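PDB 4OSP: oxygenase-reductase from Streptomyces fradiae, which reduces the C-6 ketone of angucyclinone intermediates in urdamycin biosynthesis, this chain being the C-terminal, NADPH-dependent ketoreductase domain of a longer polypeptide. Local coordinates for residues G40-V45 with K93-A98; P78-E83 with A132-F137; L86-G91 with T99-L104; R141-I146 with G150-I155. All blocks are in the same frame, centred on the assembly; numbering follows the deposited sequence.

Helix 80-96 is shared by contacts 1, 2 and 3: its last turn meets strand 42-47, its first turn meets helix 121-142, and its middle meets the approach to strand 103-106. Contact 4 joins the end of helix 121-142 to strand 151-155; it is buried and aliphatic, whereas the partly buried contacts 1 to 3 mix methyls with atoms of polar residues nearer the surface. None has a cross-segment hydrogen bond. Contacts 1 and 3 are continuous, with Ala44 CB 3.6 Å from Leu88 CD1. A salt bridge between Glu89 OE2 and Arg141 NH2, 2.8 Å long, joins contacts 3 and 4. Contact 2 adjoins both the cofactor region and a second subunit, and touches contact 4 through Val81 and Arg141.

Contact 1. Residues G40-V45 with K93-A98; sequences GALVAV and KERTDA
Leu42, on the strand 42-47, meets Arg95 and Thr96 in the last turn of helix 80-96. Its CB is directed at the helix but makes no close contact there itself. CG stands anti to the backbone N (chi1 159°), which carries the branch point outward and leaves the two methyls to do the touching. CD1 lies 4.1 Å from Arg95 CD, so it meets the aliphatic part of that chain and not its charged end. CD2 reaches deeper into the turn, 4.1 Å from Arg95 CB and 3.8 Å from Thr96 CG2. Leu42 and Arg95 cross at about a right angle.

Two polar atoms of these helix residues are bonded within the helix end. Thr96 OG1 accepts from Ala98 N at 3.2 Å, an ST turn, and also bonds to Leu92 O; Arg95 NH1 bonds to Gly91 O. With Arg95 NH1 and Thr96 OG1 held in this way, carbon atoms face Leu42. The chemistry is therefore that of a small apolar contact, 106 Å² in all, made by carbon atoms alone between a buried strand residue and a partly exposed helix terminus.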
loop_
_atom_site.group_PDB
_atom_site.type_symbol
_atom_site.label_atom_id
_atom_site.label_comp_id
_atom_site.label_asym_id
_atom_site.label_seq_id
_atom_site.Cartn_x
_atom_site.Cartn_y
_atom_site.Cartn_z
ATOM N N GLY B 40 -29.313 -15.828 -6.368
ATOM C CA GLY B 40 -30.693 -15.555 -5.915
ATOM C C GLY B 40 -31.116 -14.093 -5.911
ATOM O O GLY B 40 -32.229 -13.767 -5.513
ATOM N N ALA B 41 -30.229 -13.211 -6.358
ATOM C CA ALA B 41 -30.495 -11.772 -6.316
ATOM C C ALA B 41 -31.333 -11.335 -7.510
ATOM O O ALA B 41 -31.123 -11.808 -8.633
ATOM C CB ALA B 41 -29.189 -10.993 -6.281
ATOM N N LEU B 42 -32.275 -10.424 -7.269
ATOM C CA LEU B 42 -32.954 -9.731 -8.367
ATOM C C LEU B 42 -32.091 -8.554 -8.826
ATOM O O LEU B 42 -31.762 -7.660 -8.033
ATOM C CB LEU B 42 -34.360 -9.264 -7.958
ATOM C CG LEU B 42 -34.930 -8.135 -8.828
ATOM C CD1 LEU B 42 -35.323 -8.641 -10.206
ATOM C CD2 LEU B 42 -36.106 -7.451 -8.158
ATOM N N VAL B 43 -31.736 -8.557 -10.106
ATOM C CA VAL B 43 -30.694 -7.677 -10.618
ATOM C C VAL B 43 -31.225 -6.693 -11.643
ATOM O O VAL B 43 -31.934 -7.073 -12.582
ATOM C CB VAL B 43 -29.531 -8.476 -11.259
ATOM C CG1 VAL B 43 -28.429 -7.541 -11.743
ATOM C CG2 VAL B 43 -28.977 -9.511 -10.282
ATOM N N ALA B 44 -30.879 -5.424 -11.454
ATOM C CA ALA B 44 -31.125 -4.408 -12.454
ATOM C C ALA B 44 -29.914 -4.308 -13.364
ATOM O O ALA B 44 -28.830 -3.926 -12.934
ATOM C CB ALA B 44 -31.426 -3.070 -11.794
ATOM N N VAL B 45 -30.097 -4.703 -14.616
ATOM C CA VAL B 45 -29.044 -4.626 -15.606
ATOM C C VAL B 45 -29.131 -3.254 -16.227
ATOM O O VAL B 45 -30.128 -2.925 -16.867
ATOM C CB VAL B 45 -29.223 -5.704 -16.701
ATOM C CG1 VAL B 45 -28.175 -5.555 -17.802
ATOM C CG2 VAL B 45 -29.172 -7.095 -16.090
ATOM N N LYS B 93 -39.882 -1.595 -7.401
ATOM C CA LYS B 93 -41.204 -1.523 -6.765
ATOM C C LYS B 93 -42.186 -2.527 -7.386
ATOM O O LYS B 93 -42.921 -3.208 -6.671
ATOM C CB LYS B 93 -41.762 -0.089 -6.874
ATOM C CG LYS B 93 -43.074 0.166 -6.140
ATOM C CD LYS B 93 -42.893 0.079 -4.630
ATOM C CE LYS B 93 -44.030 0.756 -3.882
ATOM N NZ LYS B 93 -43.703 0.843 -2.434
ATOM N N GLU B 94 -42.188 -2.605 -8.716
ATOM C CA GLU B 94 -43.042 -3.548 -9.447
ATOM C C GLU B 94 -42.829 -5.011 -9.067
ATOM O O GLU B 94 -43.782 -5.790 -9.008
ATOM C CB GLU B 94 -42.815 -3.414 -10.944
ATOM C CG GLU B 94 -43.390 -2.160 -11.558
ATOM C CD GLU B 94 -43.374 -2.226 -13.065
ATOM O OE1 GLU B 94 -43.278 -3.360 -13.602
ATOM O OE2 GLU B 94 -43.461 -1.155 -13.709
ATOM N N ARG B 95 -41.577 -5.392 -8.832
ATOM C CA ARG B 95 -41.251 -6.793 -8.633
ATOM C C ARG B 95 -41.149 -7.207 -7.171
ATOM O O ARG B 95 -41.184 -8.395 -6.866
ATOM C CB ARG B 95 -39.978 -7.156 -9.396
ATOM C CG ARG B 95 -40.138 -7.029 -10.900
ATOM C CD ARG B 95 -38.811 -6.903 -11.619
ATOM N NE ARG B 95 -39.020 -6.852 -13.062
ATOM C CZ ARG B 95 -39.324 -5.750 -13.747
ATOM N NH1 ARG B 95 -39.432 -4.582 -13.132
ATOM N NH2 ARG B 95 -39.502 -5.819 -15.055
ATOM N N THR B 96 -41.040 -6.239 -6.267
ATOM C CA THR B 96 -40.813 -6.555 -4.853
ATOM C C THR B 96 -41.765 -5.839 -3.911
ATOM O O THR B 96 -41.903 -6.241 -2.759
ATOM C CB THR B 96 -39.384 -6.179 -4.403
ATOM O OG1 THR B 96 -39.159 -4.792 -4.680
ATOM C CG2 THR B 96 -38.334 -7.027 -5.115
ATOM N N ASP B 97 -42.386 -4.763 -4.389
ATOM C CA ASP B 97 -43.185 -3.866 -3.535
ATOM C C ASP B 97 -42.323 -2.941 -2.659
ATOM O O ASP B 97 -42.838 -2.248 -1.776
ATOM C CB ASP B 97 -44.184 -4.654 -2.664
ATOM C CG ASP B 97 -45.483 -4.951 -3.391
ATOM O OD1 ASP B 97 -46.219 -3.992 -3.723
ATOM O OD2 ASP B 97 -45.773 -6.146 -3.625
ATOM N N ALA B 98 -41.018 -2.928 -2.912
ATOM C CA ALA B 98 -40.093 -2.081 -2.167
ATOM C C ALA B 98 -39.048 -1.493 -3.113
ATOM O O ALA B 98 -38.890 -1.973 -4.241
ATOM C CB ALA B 98 -39.431 -2.876 -1.051
#

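Contact 2. Residues P78-E83 with A132-F137; sequences PGDVHE and AKAPFF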
loop_
_atom_site.group_PDB
_atom_site.type_symbol
_atom_site.label_atom_id
_atom_site.label_comp_id
_atom_site.label_asym_id
_atom_site.label_seq_id
_atom_site.Cartn_x
_atom_site.Cartn_y
_atom_site.Cartn_z
ATOM N N PRO B 78 -25.880 15.444 -18.139
ATOM C CA PRO B 78 -26.825 15.989 -17.165
ATOM C C PRO B 78 -28.131 15.179 -17.076
ATOM O O PRO B 78 -28.765 14.888 -18.101
ATOM C CB PRO B 78 -27.086 17.410 -17.691
ATOM C CG PRO B 78 -25.834 17.761 -18.428
ATOM C CD PRO B 78 -25.430 16.474 -19.099
ATOM N N GLY B 79 -28.499 14.799 -15.852
ATOM C CA GLY B 79 -29.704 14.017 -15.612
ATOM C C GLY B 79 -29.473 12.518 -15.576
ATOM O O GLY B 79 -30.430 11.752 -15.475
ATOM N N ASP B 80 -28.206 12.095 -15.639
ATOM C CA ASP B 80 -27.876 10.670 -15.643
ATOM C C ASP B 80 -28.314 9.929 -14.385
ATOM O O ASP B 80 -28.915 8.852 -14.480
ATOM C CB ASP B 80 -26.386 10.418 -15.933
ATOM C CG ASP B 80 -25.439 11.139 -14.960
ATOM O OD1 ASP B 80 -25.897 11.681 -13.917
ATOM O OD2 ASP B 80 -24.213 11.155 -15.254
ATOM N N VAL B 81 -28.011 10.489 -13.210
ATOM C CA VAL B 81 -28.397 9.841 -11.945
ATOM C C VAL B 81 -29.919 9.826 -11.840
ATOM O O VAL B 81 -30.517 8.806 -11.483
ATOM C CB VAL B 81 -27.762 10.515 -10.700
ATOM C CG1 VAL B 81 -28.237 9.851 -9.420
ATOM C CG2 VAL B 81 -26.251 10.425 -10.764
ATOM N N HIS B 82 -30.540 10.947 -12.193
ATOM C CA HIS B 82 -31.996 11.075 -12.160
ATOM C C HIS B 82 -32.717 9.956 -12.921
ATOM O O HIS B 82 -33.575 9.259 -12.364
ATOM C CB HIS B 82 -32.415 12.435 -12.708
ATOM C CG HIS B 82 -33.877 12.707 -12.570
ATOM N ND1 HIS B 82 -34.745 12.676 -13.642
ATOM C CD2 HIS B 82 -34.631 12.982 -11.482
ATOM C CE1 HIS B 82 -35.968 12.930 -13.220
ATOM N NE2 HIS B 82 -35.926 13.115 -11.912
ATOM N N GLU B 83 -32.364 9.781 -14.187
ATOM C CA GLU B 83 -33.016 8.766 -15.019
ATOM C C GLU B 83 -32.722 7.360 -14.500
ATOM O O GLU B 83 -33.637 6.537 -14.349
ATOM C CB GLU B 83 -32.612 8.903 -16.502
ATOM C CG GLU B 83 -32.895 10.273 -17.107
ATOM C CD GLU B 83 -34.375 10.665 -17.069
ATOM O OE1 GLU B 83 -35.247 9.809 -17.358
ATOM O OE2 GLU B 83 -34.669 11.837 -16.757
ATOM N N ALA B 132 -15.911 9.020 -12.475
ATOM C CA ALA B 132 -15.761 9.502 -11.093
ATOM C C ALA B 132 -17.014 10.222 -10.585
ATOM O O ALA B 132 -17.569 9.864 -9.543
ATOM C CB ALA B 132 -14.547 10.411 -10.976
ATOM N N LYS B 133 -17.453 11.228 -11.336
ATOM C CA LYS B 133 -18.638 11.997 -10.983
ATOM C C LYS B 133 -19.864 11.122 -10.821
ATOM O O LYS B 133 -20.539 11.189 -9.792
ATOM C CB LYS B 133 -18.912 13.089 -12.016
ATOM C CG LYS B 133 -20.103 13.973 -11.660
ATOM C CD LYS B 133 -20.071 15.280 -12.425
ATOM C CE LYS B 133 -21.252 16.174 -12.050
ATOM N NZ LYS B 133 -21.281 17.406 -12.886
ATOM N N ALA B 134 -20.159 10.306 -11.828
ATOM C CA ALA B 134 -21.370 9.500 -11.789
ATOM C C ALA B 134 -21.329 8.525 -10.621
ATOM O O ALA B 134 -22.273 8.472 -9.828
ATOM C CB ALA B 134 -21.606 8.772 -13.111
ATOM N N PRO B 135 -20.229 7.756 -10.489
ATOM C CA PRO B 135 -20.217 6.827 -9.371
ATOM C C PRO B 135 -20.385 7.536 -8.022
ATOM O O PRO B 135 -21.102 7.021 -7.148
ATOM C CB PRO B 135 -18.849 6.151 -9.489
ATOM C CG PRO B 135 -18.549 6.215 -10.953
ATOM C CD PRO B 135 -19.078 7.550 -11.389
ATOM N N PHE B 136 -19.775 8.711 -7.851
ATOM C CA PHE B 136 -20.019 9.468 -6.620
ATOM C C PHE B 136 -21.505 9.756 -6.394
ATOM O O PHE B 136 -22.047 9.449 -5.336
ATOM C CB PHE B 136 -19.238 10.779 -6.559
ATOM C CG PHE B 136 -19.564 11.580 -5.342
ATOM C CD1 PHE B 136 -20.622 12.489 -5.353
ATOM C CD2 PHE B 136 -18.876 11.356 -4.140
ATOM C CE1 PHE B 136 -20.963 13.183 -4.206
ATOM C CE2 PHE B 136 -19.205 12.063 -2.992
ATOM C CZ PHE B 136 -20.253 12.975 -3.024
ATOM N N PHE B 137 -22.157 10.350 -7.387
ATOM C CA PHE B 137 -23.565 10.724 -7.242
ATOM C C PHE B 137 -24.521 9.543 -7.233
ATOM O O PHE B 137 -25.614 9.621 -6.659
ATOM C CB PHE B 137 -23.959 11.828 -8.244
ATOM C CG PHE B 137 -23.375 13.151 -7.889
ATOM C CD1 PHE B 137 -23.930 13.906 -6.858
ATOM C CD2 PHE B 137 -22.193 13.588 -8.479
ATOM C CE1 PHE B 137 -23.353 15.101 -6.469
ATOM C CE2 PHE B 137 -21.608 14.788 -8.099
ATOM C CZ PHE B 137 -22.182 15.542 -7.085
#
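Val81 and Phe137 make the main apolar contact between the start of helix 80-96 and helix 121-142, their CA atoms 6.8 Å apart. Val81 places CG1 anti to the backbone N (chi1 177°), and both methyls face the other helix. CG2 comes 3.7 Å from Phe137 CB, while CG1 lies 3.8 Å from Phe137 O. Val81 thus rests on the root of Phe137 and on its backbone, not on the ring; although the CB of Phe137 is directed at Val81, the ring leads away from it. The two side chains cross at about a right angle.

The aromatic contact lies within the segment 132-137. Phe136 presents an edge to Phe137, its CD1 standing 3.5 Å above the Phe137 ring plane and over the ring centre.

Polar groups contribute little directly across the contact. Asp80 OD2 is 4.1 Å from Ala134 CB, a van der Waals approach, and its hydrogen bond goes to Gly76 N. That bond ties the first turn of the helix, which follows Gly79 at the N-cap, to the preceding loop, where Leu75 binds NADP(+).

Helix 121-142 is kinked at Pro135, and from this stretch Pro135 and Phe136 pack on Leu180 of helix 168-187. Lys133 NZ forms a salt bridge with Asp125 of the second subunit, and the Phe136 ring meets Phe124 of that same subunit. One side of helix 121-142 therefore meets helix 80-96 of its own chain, while Lys133 and Phe136 reach another subunit of the four-chain assembly.

Contact 3. Residues L86-G91 with T99-L104; sequences LALERG and TTLDIL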
loop_
_atom_site.group_PDB
_atom_site.type_symbol
_atom_site.label_atom_id
_atom_site.label_comp_id
_atom_site.label_asym_id
_atom_site.label_seq_id
_atom_site.Cartn_x
_atom_site.Cartn_y
_atom_site.Cartn_z
ATOM N N LEU B 86 -34.913 6.746 -11.395
ATOM C CA LEU B 86 -36.321 6.709 -11.794
ATOM C C LEU B 86 -36.669 5.312 -12.296
ATOM O O LEU B 86 -37.622 4.676 -11.812
ATOM C CB LEU B 86 -36.585 7.736 -12.891
ATOM C CG LEU B 86 -38.022 8.177 -13.179
ATOM C CD1 LEU B 86 -38.588 9.010 -12.029
ATOM C CD2 LEU B 86 -38.064 8.974 -14.480
ATOM N N ALA B 87 -35.868 4.825 -13.239
ATOM C CA ALA B 87 -36.069 3.499 -13.819
ATOM C C ALA B 87 -35.799 2.399 -12.789
ATOM O O ALA B 87 -36.555 1.430 -12.685
ATOM C CB ALA B 87 -35.191 3.324 -15.050
ATOM N N LEU B 88 -34.748 2.576 -11.992
ATOM C CA LEU B 88 -34.408 1.593 -10.974
ATOM C C LEU B 88 -35.561 1.396 -9.987
ATOM O O LEU B 88 -35.952 0.262 -9.690
ATOM C CB LEU B 88 -33.117 1.993 -10.233
ATOM C CG LEU B 88 -32.682 1.079 -9.088
ATOM C CD1 LEU B 88 -32.192 -0.250 -9.646
ATOM C CD2 LEU B 88 -31.609 1.735 -8.230
ATOM N N GLU B 89 -36.104 2.505 -9.497
ATOM C CA GLU B 89 -37.137 2.478 -8.465
ATOM C C GLU B 89 -38.480 1.924 -8.954
ATOM O O GLU B 89 -39.115 1.132 -8.258
ATOM C CB GLU B 89 -37.315 3.867 -7.853
ATOM C CG GLU B 89 -36.163 4.284 -6.948
ATOM C CD GLU B 89 -36.424 5.581 -6.196
ATOM O OE1 GLU B 89 -37.407 6.288 -6.497
ATOM O OE2 GLU B 89 -35.642 5.899 -5.295
ATOM N N ARG B 90 -38.907 2.334 -10.145
ATOM C CA ARG B 90 -40.084 1.744 -10.768
ATOM C C ARG B 90 -39.917 0.220 -10.887
ATOM O O ARG B 90 -40.743 -0.537 -10.383
ATOM C CB ARG B 90 -40.345 2.373 -12.133
ATOM C CG ARG B 90 -41.711 2.045 -12.726
ATOM C CD ARG B 90 -42.009 2.895 -13.954
ATOM N NE ARG B 90 -41.189 2.495 -15.098
ATOM C CZ ARG B 90 -40.043 3.073 -15.442
ATOM N NH1 ARG B 90 -39.570 4.094 -14.743
ATOM N NH2 ARG B 90 -39.368 2.633 -16.491
ATOM N N GLY B 91 -38.821 -0.217 -11.509
ATOM C CA GLY B 91 -38.556 -1.640 -11.703
ATOM C C GLY B 91 -38.519 -2.456 -10.419
ATOM O O GLY B 91 -39.039 -3.577 -10.370
ATOM N N THR B 99 -38.372 -0.430 -2.678
ATOM C CA THR B 99 -37.273 0.162 -3.464
ATOM C C THR B 99 -35.919 -0.164 -2.831
ATOM O O THR B 99 -34.877 0.358 -3.248
ATOM C CB THR B 99 -37.425 1.697 -3.638
ATOM O OG1 THR B 99 -37.653 2.316 -2.361
ATOM C CG2 THR B 99 -38.573 2.034 -4.594
ATOM N N THR B 100 -35.955 -1.022 -1.817
ATOM C CA THR B 100 -34.761 -1.516 -1.157
ATOM C C THR B 100 -33.708 -1.969 -2.176
ATOM O O THR B 100 -33.999 -2.781 -3.068
ATOM C CB THR B 100 -35.114 -2.699 -0.236
ATOM O OG1 THR B 100 -36.291 -2.377 0.523
ATOM C CG2 THR B 100 -33.969 -3.013 0.712
ATOM N N LEU B 101 -32.501 -1.411 -2.057
ATOM C CA LEU B 101 -31.376 -1.806 -2.909
ATOM C C LEU B 101 -30.270 -2.362 -2.036
ATOM O O LEU B 101 -29.579 -1.620 -1.353
ATOM C CB LEU B 101 -30.857 -0.621 -3.733
ATOM C CG LEU B 101 -29.779 -0.890 -4.800
ATOM C CD1 LEU B 101 -30.342 -1.759 -5.922
ATOM C CD2 LEU B 101 -29.237 0.423 -5.367
ATOM N N ASP B 102 -30.107 -3.673 -2.062
ATOM C CA ASP B 102 -29.182 -4.318 -1.152
ATOM C C ASP B 102 -27.753 -4.160 -1.596
ATOM O O ASP B 102 -26.858 -3.919 -0.782
ATOM C CB ASP B 102 -29.536 -5.787 -1.020
ATOM C CG ASP B 102 -30.886 -5.982 -0.388
ATOM O OD1 ASP B 102 -30.964 -5.892 0.848
ATOM O OD2 ASP B 102 -31.870 -6.181 -1.127
ATOM N N ILE B 103 -27.554 -4.270 -2.903
ATOM C CA ILE B 103 -26.226 -4.359 -3.481
ATOM C C ILE B 103 -26.092 -3.362 -4.623
ATOM O O ILE B 103 -26.908 -3.340 -5.545
ATOM C CB ILE B 103 -25.952 -5.790 -3.996
ATOM C CG1 ILE B 103 -26.028 -6.792 -2.838
ATOM C CG2 ILE B 103 -24.594 -5.865 -4.678
ATOM C CD1 ILE B 103 -26.265 -8.238 -3.256
ATOM N N LEU B 104 -25.067 -2.527 -4.545
ATOM C CA LEU B 104 -24.739 -1.634 -5.638
ATOM C C LEU B 104 -23.345 -1.946 -6.172
ATOM O O LEU B 104 -22.359 -1.927 -5.419
ATOM C CB LEU B 104 -24.801 -0.172 -5.169
ATOM C CG LEU B 104 -24.152 0.847 -6.100
ATOM C CD1 LEU B 104 -24.933 0.946 -7.401
ATOM C CD2 LEU B 104 -24.026 2.203 -5.415
#
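Leu88 and Leu101 both carry CG anti to the backbone N, with chi1 177° and -173°, and these extended first torsions send their branches toward each other until the CD2 methyls of Leu88 and Leu101 meet at 3.9 Å. The chains cross at about a right angle, so the encounter is one of branch ends, without lengthwise overlap. Both leucines are buried.

A second contact forms one residue further along the helix. Thr99 has CG2 beside its backbone N and turned to the helix, where this Thr99 CG2 methyl lies 3.9 Å from Glu89 CB and 3.8 Å from Glu89 O. Glu89 CG is slightly farther from Thr99 CG2, at 4.1 Å. Here the backbones come nearest, the CA atoms of Glu89 and Thr99 being 5.5 Å apart. Thr99 thus uses its carbon branch, and the carboxylate of Glu89 takes no part in this approach: its OE2 makes a salt bridge with Arg141 NH2, linking helix 80-96 to helix 121-142.

Beyond Leu101 the chain enters the sheet. Asp102 OD2 bonds to Thr18 N, Ile103 pairs with strand 18-21, and Leu101 packs on Thr18 and Leu20 as well as on Leu88 of the helix. Helix 80-96 leads from strand 67-72 to the parallel strand 103-106, which lies on the far side of strands 42-47 and 18-21. This beta-alpha-beta crossover, with its long return over two intervening strands, is the hallmark of the Rossmann fold of short-chain dehydrogenases/reductases.

Contact 4. Residues R141-I146 with G150-I155; sequences RALTLI and GRIINI
Ile146 supplies most of the apolar contact, reaching Ile152 with one branch and Gly150 with the other. Its CG1 lies beside the backbone N (chi1 -58°), which carries Ile146 CD1 to 3.9 Å from Ile152 CG1; the two isoleucines cross at about a right angle. Ile146 CG2 rests 3.8 Å from Gly150 CA, an approach allowed because Gly150 has no side chain. Leu143 adds a looser touch, its CD2 4.5 Å from Ile152 CD1.

No hydrogen bond crosses between the two segments. Ala142 O accepts from both Leu145 N, at 2.7 Å, and Ile146 N, at 3.0 Å, holding residues 142-146 in a turn. In the other segment, Arg151 NH1 donates to Gly150 O over 3.1 Å; the oxygen lies in the guanidinium plane, but the donor stands 53° above the carbonyl plane. Arg151 NH2 turns elsewhere, to Gly243 O.

The connection from helix 121-142 into strand 151-155 is packed chiefly through Ile146 and Ile152. That strand is held between strands 103-106 and 194-204 through backbone hydrogen bonds of Arg151 with Asp102 and Leu104, and of Ile152 with Thr194 and Asn196, while Leu143 packs on Phe184 of helix 168-187.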
loop_
_atom_site.group_PDB
_atom_site.type_symbol
_atom_site.label_atom_id
_atom_site.label_comp_id
_atom_site.label_asym_id
_atom_site.label_seq_id
_atom_site.Cartn_x
_atom_site.Cartn_y
_atom_site.Cartn_z
ATOM N N ARG B 141 -27.028 9.103 -4.182
ATOM C CA ARG B 141 -28.436 8.841 -4.376
ATOM C C ARG B 141 -28.835 7.450 -3.837
ATOM O O ARG B 141 -29.900 7.304 -3.222
ATOM C CB ARG B 141 -28.810 9.027 -5.853
ATOM C CG ARG B 141 -30.243 8.683 -6.231
ATOM C CD ARG B 141 -31.282 9.671 -5.691
ATOM N NE ARG B 141 -32.568 8.991 -5.513
ATOM C CZ ARG B 141 -33.515 8.937 -6.439
ATOM N NH1 ARG B 141 -33.335 9.538 -7.602
ATOM N NH2 ARG B 141 -34.641 8.296 -6.209
ATOM N N ALA B 142 -27.974 6.448 -4.018
ATOM C CA ALA B 142 -28.300 5.081 -3.572
ATOM C C ALA B 142 -28.412 4.915 -2.052
ATOM O O ALA B 142 -29.109 4.008 -1.580
ATOM C CB ALA B 142 -27.320 4.063 -4.148
ATOM N N LEU B 143 -27.718 5.769 -1.292
ATOM C CA LEU B 143 -27.765 5.706 0.174
ATOM C C LEU B 143 -29.189 5.761 0.702
ATOM O O LEU B 143 -29.485 5.225 1.766
ATOM C CB LEU B 143 -26.948 6.829 0.818
ATOM C CG LEU B 143 -25.433 6.903 0.600
ATOM C CD1 LEU B 143 -24.874 7.983 1.511
ATOM C CD2 LEU B 143 -24.732 5.582 0.860
ATOM N N THR B 144 -30.072 6.400 -0.050
ATOM C CA THR B 144 -31.477 6.460 0.323
ATOM C C THR B 144 -32.190 5.108 0.196
ATOM O O THR B 144 -33.235 4.901 0.809
ATOM C CB THR B 144 -32.242 7.508 -0.509
ATOM O OG1 THR B 144 -33.622 7.476 -0.138
ATOM C CG2 THR B 144 -32.143 7.209 -1.990
ATOM N N LEU B 145 -31.623 4.194 -0.591
ATOM C CA LEU B 145 -32.267 2.915 -0.855
ATOM C C LEU B 145 -31.577 1.735 -0.169
ATOM O O LEU B 145 -32.220 0.736 0.135
ATOM C CB LEU B 145 -32.363 2.665 -2.360
ATOM C CG LEU B 145 -32.980 3.782 -3.219
ATOM C CD1 LEU B 145 -32.965 3.393 -4.693
ATOM C CD2 LEU B 145 -34.405 4.110 -2.784
ATOM N N ILE B 146 -30.271 1.851 0.072
ATOM C CA ILE B 146 -29.509 0.758 0.681
ATOM C C ILE B 146 -29.797 0.641 2.173
ATOM O O ILE B 146 -29.638 1.607 2.912
ATOM C CB ILE B 146 -27.988 0.902 0.440
ATOM C CG1 ILE B 146 -27.694 0.939 -1.075
ATOM C CG2 ILE B 146 -27.223 -0.220 1.145
ATOM C CD1 ILE B 146 -26.312 1.435 -1.423
ATOM N N GLY B 150 -26.251 -3.606 4.014
ATOM C CA GLY B 150 -26.068 -3.600 2.549
ATOM C C GLY B 150 -24.626 -3.621 2.040
ATOM O O GLY B 150 -23.683 -3.804 2.808
ATOM N N ARG B 151 -24.461 -3.430 0.732
ATOM C CA ARG B 151 -23.175 -3.670 0.062
ATOM C C ARG B 151 -22.917 -2.657 -1.053
ATOM O O ARG B 151 -23.819 -2.337 -1.827
ATOM C CB ARG B 151 -23.149 -5.084 -0.536
ATOM C CG ARG B 151 -23.173 -6.223 0.479
ATOM C CD ARG B 151 -21.812 -6.357 1.132
ATOM N NE ARG B 151 -21.670 -7.530 1.993
ATOM C CZ ARG B 151 -22.048 -7.582 3.272
ATOM N NH1 ARG B 151 -22.655 -6.538 3.835
ATOM N NH2 ARG B 151 -21.837 -8.690 3.989
ATOM N N ILE B 152 -21.694 -2.143 -1.123
ATOM C CA ILE B 152 -21.271 -1.334 -2.261
ATOM C C ILE B 152 -19.943 -1.864 -2.770
ATOM O O ILE B 152 -18.998 -2.019 -1.992
ATOM C CB ILE B 152 -21.152 0.167 -1.911
ATOM C CG1 ILE B 152 -22.478 0.696 -1.326
ATOM C CG2 ILE B 152 -20.721 0.971 -3.144
ATOM C CD1 ILE B 152 -22.465 2.159 -0.928
ATOM N N ILE B 153 -19.887 -2.194 -4.058
ATOM C CA ILE B 153 -18.648 -2.670 -4.688
ATOM C C ILE B 153 -18.298 -1.775 -5.853
ATOM O O ILE B 153 -19.119 -1.554 -6.760
ATOM C CB ILE B 153 -18.734 -4.144 -5.191
ATOM C CG1 ILE B 153 -18.956 -5.115 -4.039
ATOM C CG2 ILE B 153 -17.449 -4.557 -5.878
ATOM C CD1 ILE B 153 -20.396 -5.528 -3.844
ATOM N N ASN B 154 -17.073 -1.271 -5.836
ATOM C CA ASN B 154 -16.591 -0.423 -6.904
ATOM C C ASN B 154 -15.569 -1.159 -7.751
ATOM O O ASN B 154 -14.560 -1.620 -7.233
ATOM C CB ASN B 154 -16.007 0.862 -6.328
ATOM C CG ASN B 154 -17.029 1.660 -5.524
ATOM O OD1 ASN B 154 -18.153 1.911 -5.989
ATOM N ND2 ASN B 154 -16.643 2.076 -4.326
ATOM N N ILE B 155 -15.853 -1.295 -9.051
ATOM C CA ILE B 155 -14.907 -1.911 -9.989
ATOM C C ILE B 155 -13.884 -0.884 -10.403
ATOM O O ILE B 155 -14.192 0.054 -11.147
ATOM C CB ILE B 155 -15.571 -2.489 -11.264
ATOM C CG1 ILE B 155 -16.703 -3.473 -10.918
ATOM C CG2 ILE B 155 -14.520 -3.159 -12.140
ATOM C CD1 ILE B 155 -16.283 -4.654 -10.052
#